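Local coordinates for protein secretion chaperonin CsaA (Picrophilus torridus, PDB 5ZDI) that probably binds tRNA through an OB-type domain and probably acts as a chaperone in protein secretion, at residues A[56-61]-A[92-97]; A[20-25]-A[29-34]; A[33-38]-A[61-66]. All coordinates share one frame; numbering follows the deposited sequence. Where two conformers were deposited one is given.

Interaction 1: residues A[56-61]-A[92-97]; sequences DELINK and VKLLTP. With GOL (glycerol), chain C.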
loop_
_atom_site.group_PDB
_atom_site.type_symbol
_atom_site.label_atom_id
_atom_site.label_comp_id
_atom_site.label_asym_id
_atom_site.label_seq_id
_atom_site.Cartn_x
_atom_site.Cartn_y
_atom_site.Cartn_z
ATOM N N ASP A 56 -5.738 3.715 20.937
ATOM C CA ASP A 56 -6.317 2.381 21.012
ATOM C C ASP A 56 -6.800 1.793 19.697
ATOM O O ASP A 56 -6.834 0.582 19.569
ATOM C CB ASP A 56 -7.416 2.311 22.087
ATOM C CG ASP A 56 -6.840 2.254 23.514
ATOM O OD1 ASP A 56 -6.002 1.361 23.807
ATOM O OD2 ASP A 56 -7.252 3.081 24.343
ATOM N N GLU A 57 -7.089 2.622 18.705
ATOM C CA GLU A 57 -7.373 2.143 17.349
ATOM C C GLU A 57 -6.182 1.621 16.608
ATOM O O GLU A 57 -6.357 0.831 15.720
ATOM C CB GLU A 57 -8.064 3.193 16.518
ATOM C CG GLU A 57 -9.362 3.682 17.227
ATOM C CD GLU A 57 -9.993 4.792 16.410
ATOM O OE1 GLU A 57 -9.428 5.859 16.141
ATOM O OE2 GLU A 57 -11.095 4.569 15.999
ATOM N N LEU A 58 -4.968 1.962 17.038
ATOM C CA LEU A 58 -3.803 1.558 16.295
ATOM C C LEU A 58 -3.137 0.320 16.920
ATOM O O LEU A 58 -2.396 -0.376 16.266
ATOM C CB LEU A 58 -2.826 2.726 16.210
ATOM C CG LEU A 58 -3.299 3.984 15.578
ATOM C CD1 LEU A 58 -2.335 5.144 15.744
ATOM C CD2 LEU A 58 -3.502 3.726 14.071
ATOM N N ILE A 59 -3.329 0.078 18.215
ATOM C CA ILE A 59 -2.712 -1.105 18.856
ATOM C C ILE A 59 -3.165 -2.384 18.158
ATOM O O ILE A 59 -4.387 -2.661 17.961
ATOM C CB ILE A 59 -3.066 -1.135 20.337
ATOM C CG1 ILE A 59 -2.499 0.127 21.029
ATOM C CG2 ILE A 59 -2.630 -2.435 20.985
ATOM C CD1 ILE A 59 -1.031 0.024 21.329
ATOM N N ASN A 60 -2.167 -3.211 17.813
ATOM C CA ASN A 60 -2.403 -4.399 17.044
ATOM C C ASN A 60 -3.066 -4.271 15.688
ATOM O O ASN A 60 -3.558 -5.256 15.111
ATOM C CB ASN A 60 -3.011 -5.525 17.959
ATOM C CG ASN A 60 -1.954 -6.013 18.974
ATOM O OD1 ASN A 60 -0.780 -6.336 18.547
ATOM N ND2 ASN A 60 -2.283 -5.976 20.292
ATOM N N LYS A 61 -2.994 -3.073 15.099
ATOM C CA LYS A 61 -3.405 -2.880 13.722
ATOM C C LYS A 61 -2.311 -3.262 12.721
ATOM O O LYS A 61 -1.142 -2.833 12.887
ATOM C CB LYS A 61 -3.799 -1.401 13.525
ATOM C CG LYS A 61 -4.582 -1.142 12.269
ATOM C CD LYS A 61 -4.757 0.344 12.093
ATOM C CE LYS A 61 -5.281 0.796 10.697
ATOM N NZ LYS A 61 -6.486 0.158 10.328
ATOM N N VAL A 92 -5.495 11.415 6.880
ATOM C CA VAL A 92 -4.724 10.279 6.466
ATOM C C VAL A 92 -5.480 9.006 6.875
ATOM O O VAL A 92 -5.778 8.805 8.020
ATOM C CB VAL A 92 -3.335 10.320 7.058
ATOM C CG1 VAL A 92 -2.525 9.057 6.703
ATOM C CG2 VAL A 92 -2.557 11.551 6.528
ATOM N N LYS A 93 -5.659 8.084 5.917
ATOM C CA LYS A 93 -6.315 6.810 6.180
ATOM C C LYS A 93 -5.294 5.725 5.856
ATOM O O LYS A 93 -4.896 5.534 4.690
ATOM C CB LYS A 93 -7.530 6.661 5.304
ATOM C CG LYS A 93 -8.611 7.670 5.616
ATOM C CD LYS A 93 -9.379 7.332 6.920
ATOM C CE LYS A 93 -10.500 8.339 7.096
ATOM N NZ LYS A 93 -11.252 8.139 8.316
ATOM N N LEU A 94 -4.901 5.002 6.883
ATOM C CA LEU A 94 -3.932 3.906 6.725
ATOM C C LEU A 94 -4.348 2.885 5.678
ATOM O O LEU A 94 -5.530 2.489 5.575
ATOM C CB LEU A 94 -3.682 3.152 8.030
ATOM C CG LEU A 94 -3.017 4.055 9.098
ATOM C CD1 LEU A 94 -3.105 3.357 10.455
ATOM C CD2 LEU A 94 -1.580 4.440 8.670
ATOM N N LEU A 95 -3.331 2.315 5.050
ATOM C CA LEU A 95 -3.444 1.119 4.262
ATOM C C LEU A 95 -3.373 -0.107 5.147
ATOM O O LEU A 95 -2.556 -0.129 6.130
ATOM C CB LEU A 95 -2.305 1.049 3.250
ATOM C CG LEU A 95 -2.135 2.176 2.286
ATOM C CD1 LEU A 95 -1.241 1.752 1.111
ATOM C CD2 LEU A 95 -3.383 2.750 1.746
ATOM N N THR A 96 -4.260 -1.100 4.895
ATOM C CA THR A 96 -4.221 -2.333 5.647
ATOM C C THR A 96 -4.275 -3.521 4.665
ATOM O O THR A 96 -4.969 -3.427 3.614
ATOM C CB THR A 96 -5.411 -2.376 6.648
ATOM O OG1 THR A 96 -6.597 -2.790 6.002
ATOM C CG2 THR A 96 -5.659 -0.925 7.331
ATOM N N PRO A 97 -3.591 -4.645 4.970
ATOM C CA PRO A 97 -3.771 -5.787 4.121
ATOM C C PRO A 97 -5.006 -6.558 4.486
ATOM O O PRO A 97 -5.374 -6.610 5.649
ATOM C CB PRO A 97 -2.515 -6.642 4.409
ATOM C CG PRO A 97 -2.261 -6.389 5.853
ATOM C CD PRO A 97 -2.642 -4.977 6.066
HETATM C C1 GOL C . -9.523 7.868 11.429
HETATM O O1 GOL C . -9.884 8.990 10.587
HETATM C C2 GOL C . -10.718 6.962 11.616
HETATM O O2 GOL C . -11.171 6.443 10.354
HETATM C C3 GOL C . -10.364 5.780 12.494
HETATM O O3 GOL C . -11.574 5.062 12.723
#

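Interaction 2: residues A[20-25]-A[29-34]; sequences VSDFKE and PAYKLK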
loop_
_atom_site.group_PDB
_atom_site.type_symbol
_atom_site.label_atom_id
_atom_site.label_comp_id
_atom_site.label_asym_id
_atom_site.label_seq_id
_atom_site.Cartn_x
_atom_site.Cartn_y
_atom_site.Cartn_z
ATOM N N VAL A 20 2.143 2.794 20.970
ATOM C CA VAL A 20 1.872 4.111 20.383
ATOM C C VAL A 20 2.074 5.150 21.471
ATOM O O VAL A 20 1.548 4.931 22.563
ATOM C CB VAL A 20 0.433 4.286 19.907
ATOM C CG1 VAL A 20 0.255 5.663 19.197
ATOM C CG2 VAL A 20 0.028 3.201 18.979
ATOM N N SER A 21 2.797 6.245 21.170
ATOM C CA SER A 21 2.932 7.344 22.133
ATOM C C SER A 21 2.844 8.677 21.388
ATOM O O SER A 21 3.001 8.743 20.211
ATOM C CB SER A 21 4.274 7.251 22.915
ATOM O OG SER A 21 5.406 7.539 22.104
ATOM N N ASP A 22 2.570 9.766 22.118
ATOM C CA ASP A 22 2.586 11.072 21.465
ATOM C C ASP A 22 3.989 11.504 21.084
ATOM O O ASP A 22 4.920 11.320 21.870
ATOM C CB ASP A 22 1.884 12.162 22.306
ATOM C CG ASP A 22 0.442 11.863 22.533
ATOM O OD1 ASP A 22 -0.274 11.644 21.548
ATOM O OD2 ASP A 22 -0.043 11.919 23.675
ATOM N N PHE A 23 4.159 12.105 19.902
ATOM C CA PHE A 23 5.421 12.637 19.495
ATOM C C PHE A 23 5.432 14.165 19.813
ATOM O O PHE A 23 5.293 15.027 18.951
ATOM C CB PHE A 23 5.677 12.322 18.024
ATOM C CG PHE A 23 7.063 12.625 17.528
ATOM C CD1 PHE A 23 8.057 13.123 18.356
ATOM C CD2 PHE A 23 7.366 12.466 16.172
ATOM C CE1 PHE A 23 9.288 13.412 17.847
ATOM C CE2 PHE A 23 8.614 12.752 15.680
ATOM C CZ PHE A 23 9.564 13.291 16.518
ATOM N N LYS A 24 5.678 14.448 21.085
ATOM C CA LYS A 24 5.483 15.806 21.634
ATOM C C LYS A 24 6.345 16.878 20.990
ATOM O O LYS A 24 5.907 18.026 20.780
ATOM C CB LYS A 24 5.768 15.751 23.125
ATOM C CG LYS A 24 4.724 14.943 23.827
ATOM C CD LYS A 24 5.058 14.847 25.302
ATOM C CE LYS A 24 4.100 13.927 25.992
ATOM N NZ LYS A 24 4.600 13.682 27.355
ATOM N N GLU A 25 7.536 16.501 20.581
ATOM C CA GLU A 25 8.448 17.475 19.996
ATOM C C GLU A 25 8.213 17.765 18.523
ATOM O O GLU A 25 8.885 18.666 17.938
ATOM C CB GLU A 25 9.900 16.918 20.145
ATOM C CG GLU A 25 10.298 16.626 21.592
ATOM C CD GLU A 25 9.943 15.225 22.136
ATOM O OE1 GLU A 25 9.071 14.441 21.572
ATOM O OE2 GLU A 25 10.561 14.913 23.206
ATOM N N PRO A 29 1.182 17.318 14.261
ATOM C CA PRO A 29 0.661 16.320 15.231
ATOM C C PRO A 29 1.066 14.905 14.781
ATOM O O PRO A 29 0.739 14.548 13.665
ATOM C CB PRO A 29 -0.854 16.477 15.114
ATOM C CG PRO A 29 -1.032 17.153 13.850
ATOM C CD PRO A 29 0.115 17.999 13.542
ATOM N N ALA A 30 1.667 14.125 15.676
ATOM C CA ALA A 30 2.172 12.835 15.229
ATOM C C ALA A 30 2.226 11.883 16.353
ATOM O O ALA A 30 2.349 12.295 17.513
ATOM C CB ALA A 30 3.524 13.001 14.601
ATOM N N TYR A 31 2.207 10.618 16.038
ATOM C CA TYR A 31 2.531 9.586 16.993
ATOM C C TYR A 31 3.902 8.969 16.691
ATOM O O TYR A 31 4.272 8.815 15.520
ATOM C CB TYR A 31 1.547 8.414 16.976
ATOM C CG TYR A 31 0.110 8.723 17.379
ATOM C CD1 TYR A 31 -0.158 9.464 18.552
ATOM C CD2 TYR A 31 -0.948 8.283 16.660
ATOM C CE1 TYR A 31 -1.418 9.755 18.931
ATOM C CE2 TYR A 31 -2.267 8.521 17.059
ATOM C CZ TYR A 31 -2.493 9.304 18.208
ATOM O OH TYR A 31 -3.801 9.538 18.547
ATOM N N LYS A 32 4.546 8.561 17.762
ATOM C CA LYS A 32 5.650 7.567 17.726
ATOM C C LYS A 32 5.023 6.171 17.776
ATOM O O LYS A 32 4.267 5.810 18.684
ATOM C CB LYS A 32 6.637 7.768 18.901
ATOM C CG LYS A 32 7.324 9.077 18.965
ATOM C CD LYS A 32 8.009 9.067 20.367
ATOM C CE LYS A 32 8.982 10.150 20.421
ATOM N NZ LYS A 32 9.643 10.067 21.751
ATOM N N LEU A 33 5.349 5.351 16.790
ATOM C CA LEU A 33 4.886 4.002 16.681
ATOM C C LEU A 33 6.046 3.007 16.767
ATOM O O LEU A 33 7.082 3.229 16.163
ATOM C CB LEU A 33 4.298 3.763 15.261
ATOM C CG LEU A 33 3.254 4.711 14.773
ATOM C CD1 LEU A 33 2.756 4.270 13.407
ATOM C CD2 LEU A 33 2.094 4.702 15.735
ATOM N N LYS A 34 5.848 1.938 17.539
ATOM C CA LYS A 34 6.755 0.803 17.600
ATOM C C LYS A 34 6.035 -0.358 16.921
ATOM O O LYS A 34 4.971 -0.783 17.337
ATOM C CB LYS A 34 7.169 0.514 19.027
ATOM C CG LYS A 34 8.022 -0.734 19.082
ATOM C CD LYS A 34 8.551 -0.889 20.497
ATOM C CE LYS A 34 9.281 -2.185 20.631
ATOM N NZ LYS A 34 9.992 -2.033 21.934
HETATM O O HOH W 1 3.003 15.835 17.554
#

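Interaction 3: residues A[33-38]-A[61-66]; sequences LKIYFG and KKIIAV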
loop_
_atom_site.group_PDB
_atom_site.type_symbol
_atom_site.label_atom_id
_atom_site.label_comp_id
_atom_site.label_asym_id
_atom_site.label_seq_id
_atom_site.Cartn_x
_atom_site.Cartn_y
_atom_site.Cartn_z
ATOM N N LEU A 33 5.349 5.351 16.790
ATOM C CA LEU A 33 4.886 4.002 16.681
ATOM C C LEU A 33 6.046 3.007 16.767
ATOM O O LEU A 33 7.082 3.229 16.163
ATOM C CB LEU A 33 4.298 3.763 15.261
ATOM C CG LEU A 33 3.254 4.711 14.773
ATOM C CD1 LEU A 33 2.756 4.270 13.407
ATOM C CD2 LEU A 33 2.094 4.702 15.735
ATOM N N LYS A 34 5.848 1.938 17.539
ATOM C CA LYS A 34 6.755 0.803 17.600
ATOM C C LYS A 34 6.035 -0.358 16.921
ATOM O O LYS A 34 4.971 -0.783 17.337
ATOM C CB LYS A 34 7.169 0.514 19.027
ATOM C CG LYS A 34 8.022 -0.734 19.082
ATOM C CD LYS A 34 8.551 -0.889 20.497
ATOM C CE LYS A 34 9.281 -2.185 20.631
ATOM N NZ LYS A 34 9.992 -2.033 21.934
ATOM N N ILE A 35 6.623 -0.829 15.808
ATOM C CA ILE A 35 5.944 -1.726 14.855
ATOM C C ILE A 35 6.803 -2.994 14.695
ATOM O O ILE A 35 8.064 -2.909 14.547
ATOM C CB ILE A 35 5.850 -1.047 13.483
ATOM C CG1 ILE A 35 5.226 0.321 13.632
ATOM C CG2 ILE A 35 5.118 -1.915 12.491
ATOM C CD1 ILE A 35 5.110 1.125 12.379
ATOM N N TYR A 36 6.128 -4.124 14.704
ATOM C CA TYR A 36 6.798 -5.453 14.563
ATOM C C TYR A 36 6.656 -5.892 13.138
ATOM O O TYR A 36 5.578 -5.836 12.598
ATOM C CB TYR A 36 6.133 -6.467 15.470
ATOM C CG TYR A 36 6.776 -7.861 15.388
ATOM C CD1 TYR A 36 8.111 -8.059 15.764
ATOM C CD2 TYR A 36 6.033 -8.977 14.948
ATOM C CE1 TYR A 36 8.679 -9.337 15.722
ATOM C CE2 TYR A 36 6.634 -10.243 14.827
ATOM C CZ TYR A 36 7.939 -10.399 15.230
ATOM O OH TYR A 36 8.516 -11.661 15.131
ATOM N N PHE A 37 7.776 -6.306 12.516
ATOM C CA PHE A 37 7.846 -6.653 11.094
ATOM C C PHE A 37 8.350 -8.107 10.932
ATOM O O PHE A 37 8.881 -8.489 9.904
ATOM C CB PHE A 37 8.823 -5.688 10.439
ATOM C CG PHE A 37 8.218 -4.346 10.158
ATOM C CD1 PHE A 37 7.349 -4.163 9.066
ATOM C CD2 PHE A 37 8.557 -3.238 10.920
ATOM C CE1 PHE A 37 6.760 -2.939 8.791
ATOM C CE2 PHE A 37 7.997 -1.979 10.637
ATOM C CZ PHE A 37 7.104 -1.830 9.608
ATOM N N GLY A 38 8.207 -8.906 11.974
ATOM C CA GLY A 38 8.486 -10.354 11.849
ATOM C C GLY A 38 9.854 -10.677 12.470
ATOM O O GLY A 38 10.655 -9.773 12.835
ATOM N N LYS A 61 -2.994 -3.073 15.099
ATOM C CA LYS A 61 -3.405 -2.880 13.722
ATOM C C LYS A 61 -2.311 -3.262 12.721
ATOM O O LYS A 61 -1.142 -2.833 12.887
ATOM C CB LYS A 61 -3.799 -1.401 13.525
ATOM C CG LYS A 61 -4.582 -1.142 12.269
ATOM C CD LYS A 61 -4.757 0.344 12.093
ATOM C CE LYS A 61 -5.281 0.796 10.697
ATOM N NZ LYS A 61 -6.486 0.158 10.328
ATOM N N LYS A 62 -2.665 -4.048 11.684
ATOM C CA LYS A 62 -1.719 -4.379 10.594
ATOM C C LYS A 62 -1.633 -3.213 9.630
ATOM O O LYS A 62 -2.660 -2.655 9.177
ATOM C CB LYS A 62 -2.116 -5.652 9.840
ATOM C CG LYS A 62 -2.051 -6.844 10.723
ATOM C CD LYS A 62 -2.526 -8.080 9.988
ATOM C CE LYS A 62 -2.540 -9.223 10.993
ATOM N NZ LYS A 62 -3.140 -10.419 10.286
ATOM N N ILE A 63 -0.435 -2.761 9.435
ATOM C CA ILE A 63 -0.163 -1.607 8.574
ATOM C C ILE A 63 0.841 -2.042 7.474
ATOM O O ILE A 63 1.342 -3.179 7.480
ATOM C CB ILE A 63 0.392 -0.418 9.399
ATOM C CG1 ILE A 63 1.640 -0.718 10.217
ATOM C CG2 ILE A 63 -0.661 0.092 10.360
ATOM C CD1 ILE A 63 2.888 -0.871 9.383
ATOM N N ILE A 64 1.102 -1.112 6.551
ATOM C CA ILE A 64 2.026 -1.299 5.517
ATOM C C ILE A 64 3.077 -0.237 5.547
ATOM O O ILE A 64 2.781 0.934 5.695
ATOM C CB ILE A 64 1.215 -1.174 4.149
ATOM C CG1 ILE A 64 0.005 -2.109 4.127
ATOM C CG2 ILE A 64 2.055 -1.431 2.927
ATOM C CD1 ILE A 64 0.346 -3.598 4.231
ATOM N N ALA A 65 4.359 -0.634 5.388
ATOM C CA ALA A 65 5.454 0.321 5.472
ATOM C C ALA A 65 6.602 0.020 4.532
ATOM O O ALA A 65 6.897 -1.145 4.230
ATOM C CB ALA A 65 5.965 0.388 6.897
ATOM N N VAL A 66 7.297 1.108 4.152
ATOM C CA VAL A 66 8.549 1.026 3.465
ATOM C C VAL A 66 9.638 0.764 4.500
ATOM O O VAL A 66 9.784 1.577 5.437
ATOM C CB VAL A 66 8.883 2.302 2.712
ATOM C CG1 VAL A 66 10.294 2.044 2.093
ATOM C CG2 VAL A 66 7.851 2.568 1.644
#

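Interaction 1: residues A[56-61]-A[92-97]
Beside the OB-type barrel of this CsaA, the type II turn from L58 to K61, next to the short helix 55-58, packs through L58 and K61 on L94 of strand 91-97, which continues the sheet from strand 77-88 toward the second subunit. The turn is closed by K61 N on L58 O at 3.0 Å. L94 supplies the central surface: its methyl CD1 meets L58 CD2 at 3.7 Å, the two side chains crossing at about a right angle, and K61 lies over the same methyl, with K61 CE only 3.4 Å from L94 CD1, tighter than usual for two carbons. The lysine chain runs extended from the backbone until its last torsion (chi4 54°) turns the amine aside. That amine has its salt bridge with D98 of the second subunit. Glycerol, probably from the crystallisation liquor, bridges K93 and E57: K93 NZ, which also has a salt bridge with D90, donates to its O2 at 2.7 Å and to its O1 at 2.8 Å, while glycerol O3 makes a weak hydrogen bond to E57 OE2. No hydrogen bond joins the two segments directly. The contact between them is therefore apolar along the methylenes of K61, whose charge is carried past the leucine to the dimer interface.

Interaction 2: residues A[20-25]-A[29-34]
With chi1 near -176°, V20 holds CG1 opposite its own backbone nitrogen, while the ring of Y31 swings to the side away from its carbonyl carbon (chi1 -64°), and the methyl comes to rest over one face of the phenol. V20 CG1 is 3.6 Å from Y31 CG; measured from the ring centroid it lies 25° off the normal, a CH-pi contact displaced toward the ring's edge atoms. At the ring's edge, in its plane, D22 OD1 sits 3.4 Å from Y31 CE1; the other carboxylate oxygen forms a salt bridge with K55, and the phenol OH bonds to the backbone O of Y53. An alanine in place of Y31 would remove the ring, and would probably leave V20 CG1 without its aromatic cover and Y53 O without its phenol partner. On the sheet face bearing S21 and K32, the extended lysine crosses F23 at about a right angle, with K32 CE 3.7 Å from F23 CD1. The backbones are tied by S21 N to K32 O and K32 N to S21 O, both 2.9 Å, and by F23 N to A30 O at 3.0 Å. Beyond them one water bridges F23 O and A30 N. This is the end of an antiparallel beta hairpin, strands 12-22 and 31-36 of the OB-type barrel.

Interaction 3: residues A[33-38]-A[61-66]
I35 and I63 cross obliquely, and beside them the F37 ring directs its edge at A65, so that two strands of the OB-type barrel meet through side chains in its interior. Strands 31-36 and 62-66 are not paired with each other; each is hydrogen-bonded to strand 12-22, and the CA atoms of I35 and I63 stand 8.8 Å apart, with no hydrogen bond between the segments. I63 holds CG1 in the cramped site between its backbone N and carbonyl carbon (chi1 56°), and a second turn of 73° at chi2 completes a folded chain that delivers CD1 to the opposing strand. There it meets I35 CG2 at 4.0 Å, the branch methyl of I35 being the nearer, with I35 CD1 close behind. The same I63 methyl lies obliquely to the phenyl ring of F37, 4.3 Å from its CZ, and so touches both isoleucine and phenylalanine from one side. V83 and V81 of strand 77-88 pack on I35 and F37 respectively, and I17 on I63, extending the apolar interior. All four residues in contact are buried. The ring of F37 reaches across with its far end: CZ lies 3.7 Å from A65 CB, near the ring plane, and the neighbouring CE1 is 3.9 Å from that methyl.

The three contacts sample one curled antiparallel sheet at different depths. Interaction 2 fastens the hairpin of strands 12-22 and 31-36, and interaction 3 takes strand 31-36 onward into the barrel, sharing L33 and K34 with it. K61 belongs to the segments of both interactions 1 and 3, whose centres are about 9 Å apart, but makes its contact only in interaction 1; between the two, P97 CD lies 3.8 Å from I64 CD1. Interaction 2 lies about 14 Å from each of the others, centre to centre, yet it meets interaction 1 through L58, whose CD1 is 3.6 Å from Y31 CD2. Interactions 1 and 3 both touch the second subunit, whereas the segments of interaction 2 do not. The glycerol belongs to interaction 1 alone.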